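Local coordinates for protein GCN5-related N-acetyltransferase (Kribbella flavida, PDB 4H89) that probably transfers acyl groups, likely acetyl groups from acetyl-CoA, as a member of the GNAT superfamily whose own substrate is not established, at residues A21-P24 with F25-I29; I114-A117 with G118-F122; E132-T135 with V136-K139. All blocks are in the same frame, centred on the assembly; numbering follows the deposited sequence. Where two conformers were deposited one is given.

In the fold
Followed from the N terminus, the three contacts come strictly in series; none nests within or crosses another, and each is a local turn of chain that closes no long loop. Interaction 1 lies on helix 19-32, which packs against strands 72-80 and 89-96 and touches helix 44-51. Interaction 2 ends helix 105-119 within the beta-alpha-beta unit that joins strand 89-96 to the parallel strand 124-131, on the opposite side of the chain's centre from interaction 1, their centres about 26 Å apart. Interaction 3 follows strand 124-131 and begins helix 135-143. Together they illustrate a kink, an end and a start of helices in the GNAT fold.

Interaction 1. Residues A21-P24 with F25-I29; sequences AILP and FFREI
I22 and F25 meet backbone to ring: the phenyl group of F25 folds over the preceding turn, with I22 CA above one face, 4.2 Å from the centroid of the F25 ring and 24° off its normal, a CH-pi contact. Over the same face, displaced toward the rim, stands A21 O, 3.5 Å from F25 CE1. The ring is sent back this way because F25 CG sits beside the backbone N and anti to the carbonyl carbon (chi1 -52°). A looser apolar touch joins I22 CG2 to F25 CD2 at 4.3 Å. All this belongs to helix 19-32, the first helix of the GNAT fold here, whose F25 and F26 also pack on M95 of strand 89-96. P24 has no N-H to give to the turn before, and the helix is kinked there; I22 O takes two weak bonds, from F25 N and F26 N. Regular bonding holds beyond the kink, with R27 N giving a bond of 3.1 Å to L23 O and E28 N one of 2.9 Å to P24 O. On another side of the helix L23 and R27 cross obliquely. R27 CG, beside the backbone N (chi1 -62°), lies 3.6 Å from L23 O, and the bend at chi2 then carries CD and NE onward, R27 NE passing L23 CD1 at 3.9 Å. R27 NH1 lies in plane at the edge of the F26 ring, and R27 NH2 forms a salt bridge with D44.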
loop_
_atom_site.group_PDB
_atom_site.type_symbol
_atom_site.label_atom_id
_atom_site.label_comp_id
_atom_site.label_asym_id
_atom_site.label_seq_id
_atom_site.Cartn_x
_atom_site.Cartn_y
_atom_site.Cartn_z
ATOM N N ALA A 21 -11.586 22.403 8.136
ATOM C CA ALA A 21 -11.361 22.014 9.519
ATOM C C ALA A 21 -10.511 20.774 9.624
ATOM O O ALA A 21 -9.809 20.571 10.613
ATOM C CB ALA A 21 -12.701 21.784 10.197
ATOM N N ILE A 22 -10.527 19.918 8.606
ATOM C CA ILE A 22 -9.739 18.675 8.586
ATOM C C ILE A 22 -8.284 18.900 8.207
ATOM O O ILE A 22 -7.368 18.280 8.754
ATOM C CB ILE A 22 -10.390 17.648 7.612
ATOM C CG1 ILE A 22 -11.814 17.341 8.064
ATOM C CG2 ILE A 22 -9.533 16.370 7.524
ATOM C CD1 ILE A 22 -12.617 16.614 7.022
ATOM N N LEU A 23 -8.051 19.802 7.269
ATOM C CA LEU A 23 -6.703 20.129 6.754
ATOM C C LEU A 23 -5.653 20.338 7.857
ATOM O O LEU A 23 -4.592 19.747 7.784
ATOM C CB LEU A 23 -6.794 21.324 5.780
ATOM C CG LEU A 23 -5.458 21.875 5.282
ATOM C CD1 LEU A 23 -4.684 20.868 4.462
ATOM C CD2 LEU A 23 -5.721 23.126 4.446
ATOM N N PRO A 24 -5.950 21.158 8.882
ATOM C CA PRO A 24 -4.923 21.293 9.931
ATOM C C PRO A 24 -4.579 20.020 10.645
ATOM O O PRO A 24 -3.449 19.899 11.137
ATOM C CB PRO A 24 -5.481 22.374 10.874
ATOM C CG PRO A 24 -6.855 22.699 10.409
ATOM C CD PRO A 24 -7.100 22.057 9.081
ATOM N N PHE A 25 -5.506 19.059 10.746
ATOM C CA PHE A 25 -5.148 17.769 11.360
ATOM C C PHE A 25 -4.100 17.066 10.575
ATOM O O PHE A 25 -3.190 16.481 11.122
ATOM C CB PHE A 25 -6.316 16.764 11.431
ATOM C CG PHE A 25 -7.572 17.273 12.055
ATOM C CD1 PHE A 25 -7.571 18.366 12.891
ATOM C CD2 PHE A 25 -8.777 16.606 11.782
ATOM C CE1 PHE A 25 -8.739 18.836 13.439
ATOM C CE2 PHE A 25 -9.959 17.091 12.310
ATOM C CZ PHE A 25 -9.933 18.189 13.164
ATOM N N PHE A 26 -4.298 17.051 9.259
ATOM C CA PHE A 26 -3.348 16.456 8.351
ATOM C C PHE A 26 -1.981 17.080 8.527
ATOM O O PHE A 26 -0.960 16.397 8.659
ATOM C CB PHE A 26 -3.858 16.515 6.896
ATOM C CG PHE A 26 -2.852 16.039 5.917
ATOM C CD1 PHE A 26 -2.604 14.686 5.764
ATOM C CD2 PHE A 26 -2.102 16.902 5.178
ATOM C CE1 PHE A 26 -1.670 14.225 4.867
ATOM C CE2 PHE A 26 -1.123 16.433 4.304
ATOM C CZ PHE A 26 -0.918 15.101 4.142
ATOM N N ARG A 27 -1.932 18.406 8.477
ATOM C CA ARG A 27 -0.665 19.113 8.675
ATOM C C ARG A 27 0.002 18.780 10.009
ATOM O O ARG A 27 1.234 18.575 10.019
ATOM C CB ARG A 27 -0.837 20.610 8.499
ATOM C CG ARG A 27 -1.279 21.030 7.121
ATOM C CD ARG A 27 -0.320 20.640 6.008
ATOM N NE ARG A 27 -0.793 21.164 4.745
ATOM C CZ ARG A 27 -0.378 20.740 3.566
ATOM N NH1 ARG A 27 0.472 19.753 3.435
ATOM N NH2 ARG A 27 -0.891 21.263 2.471
ATOM N N GLU A 28 -0.781 18.702 11.103
ATOM C CA GLU A 28 -0.240 18.337 12.444
ATOM C C GLU A 28 0.427 16.967 12.340
ATOM O O GLU A 28 1.572 16.782 12.755
ATOM C CB GLU A 28 -1.334 18.226 13.551
ATOM C CG GLU A 28 -2.100 19.493 13.985
ATOM C CD GLU A 28 -3.196 19.310 15.103
ATOM O OE1 GLU A 28 -4.002 18.314 15.185
ATOM O OE2 GLU A 28 -3.303 20.234 15.927
ATOM N N ILE A 29 -0.271 16.003 11.729
ATOM C CA ILE A 29 0.270 14.633 11.649
ATOM C C ILE A 29 1.570 14.538 10.875
ATOM O O ILE A 29 2.501 13.880 11.329
ATOM C CB ILE A 29 -0.767 13.646 11.076
ATOM C CG1 ILE A 29 -1.833 13.373 12.150
ATOM C CG2 ILE A 29 -0.128 12.339 10.590
ATOM C CD1 ILE A 29 -3.105 12.715 11.638
#

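Interaction 2. Residues I114-A117 with G118-F122; sequences IDWA and GREGF
W116 and E120 are brought together by two torsions: W116 CG stands anti to its own backbone N (chi1 168°), while E120 CG, anti to the carbonyl carbon and beside the backbone N (chi1 -73°), lies over one face of the indole. That methylene makes a CH-pi contact, 3.8 Å from the centroid of the five-membered ring of W116, with E120 CG only 3.5 Å from W116 NE1. R119 approaches the same tryptophan differently. Its extended chain runs back along the helix, and one face of the guanidinium covers W116 CA, at 3.7 Å from R119 CZ. R119 NH1 comes in plane to the edge of the indole, and the two flat groups stand nearly at right angles. At the six-membered end W116 CH2 meets F122 CE2 at 3.5 Å, an oblique aromatic pair with planes 42° apart. F122 also sets its CD2 4.1 Å from A117 CB, with A117 O at the edge of its ring. The backbone makes this possible through a Schellman motif: F122 N reaches back to A117 O at 3.0 Å and G121 N to G118 O at 3.1 Å, while G121 takes a positive phi that a residue with a CB would tolerate poorly. The turn thus ends helix 105-119, the crossover between the parallel strands 89-96 and 124-131. W116 and R119 lean on R61 of strand 61-66, and A117 and F122 pack against L173 at the C terminus.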
loop_
_atom_site.group_PDB
_atom_site.type_symbol
_atom_site.label_atom_id
_atom_site.label_comp_id
_atom_site.label_asym_id
_atom_site.label_seq_id
_atom_site.Cartn_x
_atom_site.Cartn_y
_atom_site.Cartn_z
ATOM N N ILE A 114 -16.166 0.303 11.054
ATOM C CA ILE A 114 -16.404 -1.141 11.077
ATOM C C ILE A 114 -17.853 -1.417 10.723
ATOM O O ILE A 114 -18.133 -2.349 9.945
ATOM C CB ILE A 114 -16.099 -1.700 12.505
ATOM C CG1 ILE A 114 -14.602 -1.695 12.766
ATOM C CG2 ILE A 114 -16.675 -3.114 12.695
ATOM C CD1 ILE A 114 -14.183 -1.863 14.220
ATOM N N ASP A 115 -18.772 -0.635 11.262
ATOM C CA ASP A 115 -20.206 -0.812 10.961
ATOM C C ASP A 115 -20.476 -0.576 9.474
ATOM O O ASP A 115 -21.199 -1.361 8.806
ATOM C CB ASP A 115 -21.088 0.094 11.807
ATOM C CG ASP A 115 -21.011 -0.194 13.308
ATOM O OD1 ASP A 115 -20.429 -1.208 13.712
ATOM O OD2 ASP A 115 -21.513 0.656 14.058
ATOM N N TRP A 116 -19.854 0.450 8.917
ATOM C CA TRP A 116 -19.976 0.736 7.495
ATOM C C TRP A 116 -19.447 -0.416 6.662
ATOM O O TRP A 116 -20.093 -0.842 5.710
ATOM C CB TRP A 116 -19.212 2.042 7.169
ATOM C CG TRP A 116 -19.004 2.305 5.702
ATOM C CD1 TRP A 116 -19.886 2.918 4.859
ATOM C CD2 TRP A 116 -17.868 1.946 4.920
ATOM N NE1 TRP A 116 -19.357 2.978 3.593
ATOM C CE2 TRP A 116 -18.135 2.365 3.587
ATOM C CE3 TRP A 116 -16.656 1.317 5.195
ATOM C CZ2 TRP A 116 -17.200 2.228 2.552
ATOM C CZ3 TRP A 116 -15.730 1.123 4.152
ATOM C CH2 TRP A 116 -16.012 1.588 2.852
ATOM N N ALA A 117 -18.274 -0.915 6.990
ATOM C CA ALA A 117 -17.651 -1.950 6.162
ATOM C C ALA A 117 -18.524 -3.179 6.179
ATOM O O ALA A 117 -18.640 -3.890 5.170
ATOM C CB ALA A 117 -16.249 -2.251 6.670
ATOM N N GLY A 118 -19.101 -3.487 7.330
ATOM C CA GLY A 118 -20.000 -4.622 7.450
ATOM C C GLY A 118 -21.211 -4.474 6.558
ATOM O O GLY A 118 -21.534 -5.388 5.780
ATOM N N ARG A 119 -21.902 -3.338 6.649
ATOM C CA ARG A 119 -23.114 -3.171 5.852
ATOM C C ARG A 119 -22.823 -3.064 4.378
ATOM O O ARG A 119 -23.665 -3.449 3.557
ATOM C CB ARG A 119 -24.021 -2.045 6.341
ATOM C CG ARG A 119 -23.515 -0.677 6.182
ATOM C CD ARG A 119 -24.593 0.393 6.511
ATOM N NE ARG A 119 -23.938 1.686 6.512
ATOM C CZ ARG A 119 -23.330 2.243 7.560
ATOM N NH1 ARG A 119 -22.689 3.395 7.385
ATOM N NH2 ARG A 119 -23.384 1.691 8.768
ATOM N N GLU A 120 -21.623 -2.616 4.004
ATOM C CA GLU A 120 -21.252 -2.518 2.597
ATOM C C GLU A 120 -20.730 -3.842 2.040
ATOM O O GLU A 120 -20.398 -3.939 0.867
ATOM C CB GLU A 120 -20.200 -1.451 2.415
ATOM C CG GLU A 120 -20.751 -0.047 2.551
ATOM C CD GLU A 120 -21.706 0.332 1.444
ATOM O OE1 GLU A 120 -21.546 -0.144 0.306
ATOM O OE2 GLU A 120 -22.600 1.131 1.738
ATOM N N GLY A 121 -20.664 -4.873 2.875
ATOM C CA GLY A 121 -20.377 -6.184 2.350
ATOM C C GLY A 121 -18.935 -6.628 2.320
ATOM O O GLY A 121 -18.628 -7.718 1.847
ATOM N N PHE A 122 -18.037 -5.843 2.915
ATOM C CA PHE A 122 -16.645 -6.252 2.950
ATOM C C PHE A 122 -16.523 -7.502 3.821
ATOM O O PHE A 122 -17.317 -7.741 4.739
ATOM C CB PHE A 122 -15.775 -5.111 3.501
ATOM C CG PHE A 122 -15.599 -3.926 2.562
ATOM C CD1 PHE A 122 -14.632 -3.924 1.598
ATOM C CD2 PHE A 122 -16.446 -2.856 2.649
ATOM C CE1 PHE A 122 -14.413 -2.823 0.781
ATOM C CE2 PHE A 122 -16.230 -1.721 1.866
ATOM C CZ PHE A 122 -15.237 -1.713 0.899
#

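Interaction 3. Residues E132-T135 with V136-K139; sequences ETNT and VAVK
N134 bends its side chain toward A137, one turn ahead, at the start of helix 135-143. From CB the chain goes on to CG, which lies anti to the backbone N and beside the carbonyl carbon (chi1 -175°), a setting that holds the amide against the first turn. N134 CG then comes 3.6 Å from A137 CB. At the tip both branches lie by the same methyl, N134 ND2 the nearer at 3.4 Å from A137 CB and N134 OD1 at 3.6 Å from it. OD1 in addition accepts a hydrogen from a water at 3.0 Å. That water accepts in turn from V136 N, also at 3.0 Å. The asparagine therefore occupies the N-cap position but serves the N-H of V136, in the first turn, through a bridge; the direct approach of N134 OD1 to A137 N is a long 3.8 Å. With an alanine here the amide is gone, and the water is likely to lose its acceptor, V136 N a firmly placed partner and the A137 methyl its polar cover. The main chain of the cap works alongside. N134 is the centre of an inverse gamma turn, closed by a weak bond from T135 N to T133 O, and its own carbonyl begins the helical series: V138 N bonds to N134 O at 3.1 Å. K139 N bonds next to T135 O, at 2.9 Å. The first carbons of the lysine side chain rest against that oxygen. Before the cap E132, just after strand 124-131, is bonded to G165, which ties the approach to the cap to strand 164-172. Chemically, a side-chain carbonyl oxygen and a bound water sit where the first amides of the helix emerge, an arrangement likely to offset some of the positive potential there.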
loop_
_atom_site.group_PDB
_atom_site.type_symbol
_atom_site.label_atom_id
_atom_site.label_comp_id
_atom_site.label_asym_id
_atom_site.label_seq_id
_atom_site.Cartn_x
_atom_site.Cartn_y
_atom_site.Cartn_z
ATOM N N GLU A 132 4.620 1.026 15.408
ATOM C CA GLU A 132 4.555 0.219 16.632
ATOM C C GLU A 132 4.653 1.008 17.931
ATOM O O GLU A 132 4.227 0.562 18.968
ATOM C CB GLU A 132 5.551 -0.932 16.627
ATOM C CG GLU A 132 6.946 -0.472 16.820
ATOM C CD GLU A 132 7.937 -1.605 17.087
ATOM O OE1 GLU A 132 7.636 -2.470 17.937
ATOM O OE2 GLU A 132 9.041 -1.549 16.543
ATOM N N THR A 133 5.200 2.194 17.829
ATOM C CA THR A 133 5.268 3.126 18.955
ATOM C C THR A 133 3.997 3.924 19.185
ATOM O O THR A 133 3.868 4.630 20.187
ATOM C CB THR A 133 6.430 4.112 18.769
ATOM O OG1 THR A 133 6.331 4.722 17.500
ATOM C CG2 THR A 133 7.746 3.351 18.790
ATOM N N ASN A 134 3.044 3.826 18.279
ATOM C CA ASN A 134 1.765 4.527 18.401
ATOM C C ASN A 134 0.851 3.627 19.216
ATOM O O ASN A 134 -0.151 3.102 18.717
ATOM C CB ASN A 134 1.248 4.814 17.010
ATOM C CG ASN A 134 -0.015 5.653 16.985
ATOM O OD1 ASN A 134 -0.466 6.208 17.999
ATOM N ND2 ASN A 134 -0.604 5.751 15.793
ATOM N N THR A 135 1.186 3.395 20.486
ATOM C CA THR A 135 0.537 2.285 21.186
ATOM C C THR A 135 -0.914 2.670 21.531
ATOM O O THR A 135 -1.748 1.783 21.728
ATOM C CB THR A 135 1.291 1.875 22.463
ATOM O OG1 THR A 135 1.353 3.007 23.338
ATOM C CG2 THR A 135 2.734 1.384 22.144
ATOM N N VAL A 136 -1.249 3.971 21.622
ATOM C CA VAL A 136 -2.658 4.301 21.855
ATOM C C VAL A 136 -3.532 3.758 20.726
ATOM O O VAL A 136 -4.588 3.168 20.965
ATOM C CB VAL A 136 -2.902 5.803 22.034
ATOM C CG1 VAL A 136 -4.381 6.076 22.187
ATOM C CG2 VAL A 136 -2.177 6.267 23.278
ATOM N N ALA A 137 -3.077 3.951 19.504
ATOM C CA ALA A 137 -3.788 3.451 18.337
ATOM C C ALA A 137 -3.786 1.921 18.322
ATOM O O ALA A 137 -4.801 1.312 18.106
ATOM C CB ALA A 137 -3.196 4.007 17.057
ATOM N N VAL A 138 -2.620 1.314 18.505
ATOM C CA VAL A 138 -2.504 -0.122 18.485
ATOM C C VAL A 138 -3.480 -0.749 19.457
ATOM O O VAL A 138 -4.230 -1.651 19.112
ATOM C CB VAL A 138 -1.062 -0.622 18.745
ATOM C CG1 VAL A 138 -1.037 -2.132 18.749
ATOM C CG2 VAL A 138 -0.107 -0.133 17.648
ATOM N N LYS A 139 -3.447 -0.311 20.706
ATOM C CA LYS A 139 -4.305 -0.863 21.730
ATOM C C LYS A 139 -5.775 -0.594 21.444
ATOM O O LYS A 139 -6.619 -1.433 21.725
ATOM C CB LYS A 139 -3.879 -0.359 23.113
ATOM C CG LYS A 139 -2.510 -0.951 23.482
ATOM C CD LYS A 139 -2.091 -0.497 24.859
ATOM C CE LYS A 139 -0.684 -0.972 25.204
ATOM N NZ LYS A 139 -0.532 -2.453 25.047
HETATM O O HOH W 1 0.307 6.468 20.913
#